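DNA mismatch repair protein PMS1 (Saccharomyces cerevisiae, PDB 3H4L) acts in DNA mismatch repair and binds ATP, its N-terminal region probably working as a GHKL-type ATPase module. Local coordinates at residues I108-V113 against V149-H154; D25-V30 against K168-K173. All blocks are in the same frame, centred on the assembly; numbering follows the deposited sequence.

Interaction 1. Residues I108-V113 against V149-H154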
# COMPACT_ATOMS: atom_id res chain seq x y z
N ILE B 108 -12.17 4.10 23.81
CA ILE B 108 -11.90 2.78 23.26
C ILE B 108 -10.60 2.60 22.48
O ILE B 108 -10.49 1.67 21.68
CB ILE B 108 -13.10 2.26 22.42
CG1 ILE B 108 -13.54 3.31 21.40
CG2 ILE B 108 -14.23 1.89 23.34
CD1 ILE B 108 -12.53 3.56 20.30
N ALA B 109 -9.62 3.47 22.74
CA ALA B 109 -8.31 3.39 22.08
C ALA B 109 -7.32 4.26 22.85
O ALA B 109 -7.69 4.82 23.87
CB ALA B 109 -8.41 3.87 20.64
N LYS B 110 -6.08 4.34 22.39
CA LYS B 110 -5.06 5.17 23.04
C LYS B 110 -4.91 6.36 22.11
O LYS B 110 -4.52 6.19 20.95
CB LYS B 110 -3.70 4.45 23.10
CG LYS B 110 -3.73 3.03 23.63
CD LYS B 110 -3.95 2.94 25.14
CE LYS B 110 -3.95 1.48 25.61
NZ LYS B 110 -3.87 1.31 27.10
N LEU B 111 -5.20 7.57 22.59
CA LEU B 111 -5.10 8.75 21.74
C LEU B 111 -3.88 9.63 22.01
O LEU B 111 -3.63 10.00 23.15
CB LEU B 111 -6.36 9.61 21.86
CG LEU B 111 -6.44 10.84 20.93
CD1 LEU B 111 -6.55 10.37 19.48
CD2 LEU B 111 -7.63 11.73 21.31
N SER B 112 -3.14 9.96 20.97
CA SER B 112 -1.97 10.84 21.09
C SER B 112 -2.09 11.93 20.05
O SER B 112 -2.61 11.71 18.95
CB SER B 112 -0.67 10.07 20.84
OG SER B 112 -0.46 9.12 21.85
N VAL B 113 -1.58 13.11 20.38
CA VAL B 113 -1.62 14.24 19.45
C VAL B 113 -0.32 15.04 19.48
O VAL B 113 0.28 15.23 20.54
CB VAL B 113 -2.79 15.19 19.82
CG1 VAL B 113 -2.78 16.41 18.91
CG2 VAL B 113 -4.11 14.46 19.71
N VAL B 149 -4.10 7.07 16.56
CA VAL B 149 -5.02 6.17 17.26
C VAL B 149 -4.36 4.80 17.21
O VAL B 149 -4.14 4.25 16.14
CB VAL B 149 -6.39 6.08 16.53
CG1 VAL B 149 -7.22 4.93 17.12
CG2 VAL B 149 -7.14 7.41 16.65
N SER B 150 -4.03 4.24 18.37
CA SER B 150 -3.39 2.94 18.40
C SER B 150 -4.12 1.99 19.32
O SER B 150 -4.86 2.43 20.20
CB SER B 150 -1.95 3.08 18.87
OG SER B 150 -1.91 3.22 20.28
N GLN B 151 -3.91 0.69 19.12
CA GLN B 151 -4.55 -0.32 19.94
C GLN B 151 -6.07 -0.12 19.95
O GLN B 151 -6.72 -0.10 21.01
CB GLN B 151 -3.99 -0.27 21.37
CG GLN B 151 -2.60 -0.88 21.49
CD GLN B 151 -1.96 -0.68 22.86
OE1 GLN B 151 -2.65 -0.37 23.84
NE2 GLN B 151 -0.64 -0.88 22.94
N LEU B 152 -6.63 0.02 18.76
CA LEU B 152 -8.05 0.24 18.62
C LEU B 152 -8.88 -0.91 19.20
O LEU B 152 -8.61 -2.08 18.95
CB LEU B 152 -8.39 0.48 17.15
CG LEU B 152 -9.83 0.87 16.81
CD1 LEU B 152 -10.23 2.18 17.50
CD2 LEU B 152 -9.94 1.00 15.31
N PHE B 153 -9.90 -0.54 19.97
CA PHE B 153 -10.80 -1.50 20.61
C PHE B 153 -10.08 -2.45 21.56
O PHE B 153 -10.53 -3.56 21.83
CB PHE B 153 -11.58 -2.30 19.54
CG PHE B 153 -12.33 -1.43 18.54
CD1 PHE B 153 -13.04 -0.31 18.95
CD2 PHE B 153 -12.31 -1.73 17.18
CE1 PHE B 153 -13.71 0.51 18.03
CE2 PHE B 153 -12.98 -0.92 16.26
CZ PHE B 153 -13.68 0.20 16.69
N HIS B 154 -8.96 -1.98 22.10
CA HIS B 154 -8.17 -2.78 23.02
C HIS B 154 -8.96 -3.17 24.27
O HIS B 154 -8.57 -4.10 24.99
CB HIS B 154 -6.91 -2.02 23.43
CG HIS B 154 -7.15 -0.97 24.47
ND1 HIS B 154 -6.97 -1.20 25.81
CD2 HIS B 154 -7.60 0.31 24.36
CE1 HIS B 154 -7.31 -0.11 26.49
NE2 HIS B 154 -7.69 0.81 25.63
O HOH W 1 -8.99 3.25 26.05
O HOH W 2 -1.64 6.58 20.58
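Lys110 with Ser150 and Leu111 with Val149 are antiparallel pairs where strand 110-116 meets the end of strand 144-150 in the mixed sheet of the GHKL ATPase fold. Lys110 and Ser150 form the hydrogen-bonded pair, Lys110 N reaching Ser150 O at 3.2 Å and Ser150 N returning a bond to Lys110 O. The type II turn Gln151 to His154 follows the strand, and within it Phe153 N donates to Ile108 O at 2.9 Å, in line with the carbonyl but bent at the hydrogen (139°). Leu111 and Val149 put their side chains on one face of the sheet, CD1 of the former against CG2 of the latter, and helix 101-107 packs on that side through Leu102, Cys106 and Leu105. Next to this layer Ala109 CB touches both Val149 CG1 and Leu152 CD1, while Ile108 CD1 lies alongside Leu152 CD1 and the Phe153 ring. The opposite face is more polar. Lys110 bends at chi2 (-74°), which carries its far end across the His154 ring, and CE sits over the face in a CH-pi contact, 3.8 Å from the centroid. At the edge of the same imidazole, in its plane, a water lies 2.8 Å from His154 NE2 and also bonds Ala109 O.

Interaction 2. Residues D25-V30 against K168-K173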
# COMPACT_ATOMS: atom_id res chain seq x y z
N ASP B 25 -16.01 1.26 13.91
CA ASP B 25 -14.87 0.52 13.38
C ASP B 25 -13.73 1.42 12.91
O ASP B 25 -13.79 2.64 13.05
CB ASP B 25 -15.29 -0.42 12.25
CG ASP B 25 -16.09 0.28 11.17
OD1 ASP B 25 -15.99 1.52 11.04
OD2 ASP B 25 -16.82 -0.43 10.43
N LEU B 26 -12.70 0.80 12.35
CA LEU B 26 -11.53 1.51 11.87
C LEU B 26 -11.93 2.58 10.87
O LEU B 26 -11.42 3.70 10.91
CB LEU B 26 -10.55 0.53 11.22
CG LEU B 26 -9.31 1.17 10.62
CD1 LEU B 26 -8.45 1.77 11.72
CD2 LEU B 26 -8.53 0.14 9.82
N THR B 27 -12.86 2.24 9.98
CA THR B 27 -13.33 3.17 8.96
C THR B 27 -13.95 4.43 9.56
O THR B 27 -13.69 5.54 9.09
CB THR B 27 -14.34 2.48 8.03
OG1 THR B 27 -13.71 1.36 7.39
CG2 THR B 27 -14.84 3.45 6.96
N THR B 28 -14.77 4.26 10.59
CA THR B 28 -15.41 5.40 11.24
C THR B 28 -14.32 6.26 11.87
O THR B 28 -14.35 7.49 11.77
CB THR B 28 -16.38 4.93 12.34
OG1 THR B 28 -17.37 4.08 11.76
CG2 THR B 28 -17.08 6.11 13.00
N ALA B 29 -13.36 5.62 12.52
CA ALA B 29 -12.28 6.36 13.15
C ALA B 29 -11.58 7.22 12.10
O ALA B 29 -11.34 8.40 12.32
CB ALA B 29 -11.28 5.40 13.80
N VAL B 30 -11.27 6.62 10.95
CA VAL B 30 -10.61 7.34 9.86
C VAL B 30 -11.45 8.52 9.38
O VAL B 30 -10.92 9.61 9.15
CB VAL B 30 -10.34 6.43 8.66
CG1 VAL B 30 -9.69 7.22 7.53
CG2 VAL B 30 -9.45 5.26 9.09
N LYS B 168 -8.78 -7.41 6.68
CA LYS B 168 -8.58 -7.22 5.24
C LYS B 168 -9.79 -6.55 4.58
O LYS B 168 -9.64 -5.59 3.82
CB LYS B 168 -8.25 -8.56 4.57
CG LYS B 168 -6.84 -9.06 4.90
CD LYS B 168 -6.44 -10.25 4.05
CE LYS B 168 -4.91 -10.40 3.98
NZ LYS B 168 -4.46 -11.43 2.98
N ARG B 169 -10.98 -7.05 4.87
CA ARG B 169 -12.19 -6.48 4.29
C ARG B 169 -12.39 -5.07 4.86
O ARG B 169 -12.73 -4.14 4.12
CB ARG B 169 -13.41 -7.35 4.60
N GLN B 170 -12.17 -4.92 6.16
CA GLN B 170 -12.33 -3.64 6.84
C GLN B 170 -11.50 -2.55 6.18
O GLN B 170 -11.97 -1.44 5.95
CB GLN B 170 -11.93 -3.75 8.31
CG GLN B 170 -12.00 -2.41 9.09
CD GLN B 170 -13.41 -1.90 9.27
OE1 GLN B 170 -13.65 -0.70 9.33
NE2 GLN B 170 -14.36 -2.82 9.38
N PHE B 171 -10.24 -2.88 5.88
CA PHE B 171 -9.33 -1.93 5.26
C PHE B 171 -9.90 -1.49 3.92
O PHE B 171 -9.99 -0.30 3.64
CB PHE B 171 -7.97 -2.56 5.06
CG PHE B 171 -6.91 -1.58 4.64
CD1 PHE B 171 -6.40 -0.66 5.55
CD2 PHE B 171 -6.40 -1.59 3.35
CE1 PHE B 171 -5.40 0.22 5.19
CE2 PHE B 171 -5.39 -0.72 2.97
CZ PHE B 171 -4.89 0.19 3.89
N THR B 172 -10.27 -2.45 3.09
CA THR B 172 -10.82 -2.08 1.80
C THR B 172 -12.04 -1.19 2.02
O THR B 172 -12.25 -0.23 1.28
CB THR B 172 -11.24 -3.31 0.96
OG1 THR B 172 -10.16 -4.24 0.89
CG2 THR B 172 -11.60 -2.88 -0.46
N LYS B 173 -12.85 -1.49 3.03
CA LYS B 173 -14.02 -0.64 3.28
C LYS B 173 -13.51 0.76 3.63
O LYS B 173 -14.05 1.77 3.18
CB LYS B 173 -14.86 -1.15 4.44
CG LYS B 173 -15.94 -0.15 4.83
CD LYS B 173 -16.69 -0.53 6.11
CE LYS B 173 -17.79 0.49 6.39
NZ LYS B 173 -18.44 0.30 7.71
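Gln170 OE1 is gripped by two donors of a single residue, Thr27, at the start of the opposing helix. The backbone Thr27 N approaches OE1 in the carbonyl plane at 3.1 Å, whereas the hydroxyl Thr27 OG1 donates to OE1 at 2.8 Å from well above that plane. CG of Gln170 stands anti to its own backbone N (chi1 177°), and the bend that follows at chi2 delivers the amide to this first turn, with CG passing Leu26 CB. Beside it, Lys173 extends fully, its CG running past Thr27 OG1, to place NZ 3.2 Å from Asp25 OD2 in a salt bridge made on the syn lone pair. Asp25 is also the N-cap residue of helix 26-39, and its OD1 accepts from Thr28 N at 3.0 Å. Helices 26-39 and 167-184 of the GHKL-type ATPase module run roughly parallel here, their short segments at 28° with axes 9.5 Å apart, and polar side chains span the gap. With an alanine in place of Gln170, Thr27 N and OG1 would probably both lose their acceptor on the facing helix. Farther out, Phe163 of helix 157-164 touches both Leu26 and Gln170, while Thr27 packs on Cys174 and Val177. On the outer side of helix 167-184, Thr172 OG1 hydrogen-bonds to Ser69 OG of the second subunit.

Interaction 1 is nested along the chain inside the loop that interaction 2 closes, and their centres lie 15 Å apart. They meet directly: Phe153 CZ packs 3.5 Å from Asp25 CA, and Leu152 CD2 lies 3.8 Å from Leu26 CA, so the turn that ends the sheet strand abuts the start of helix 26-39. Both contacts relate to bound ANP by different routes. The Leu111 side chain is about 8 Å from the nucleotide, with pocket residue Leu102 against it; helix 26-39 carries Glu32, Asn36 and Ser37 of the pocket farther along, with Ala40 just after it. On helix 167-184, Phe171 packs on Arg98 of the second subunit, whose counterpart in this chain lines the ANP pocket.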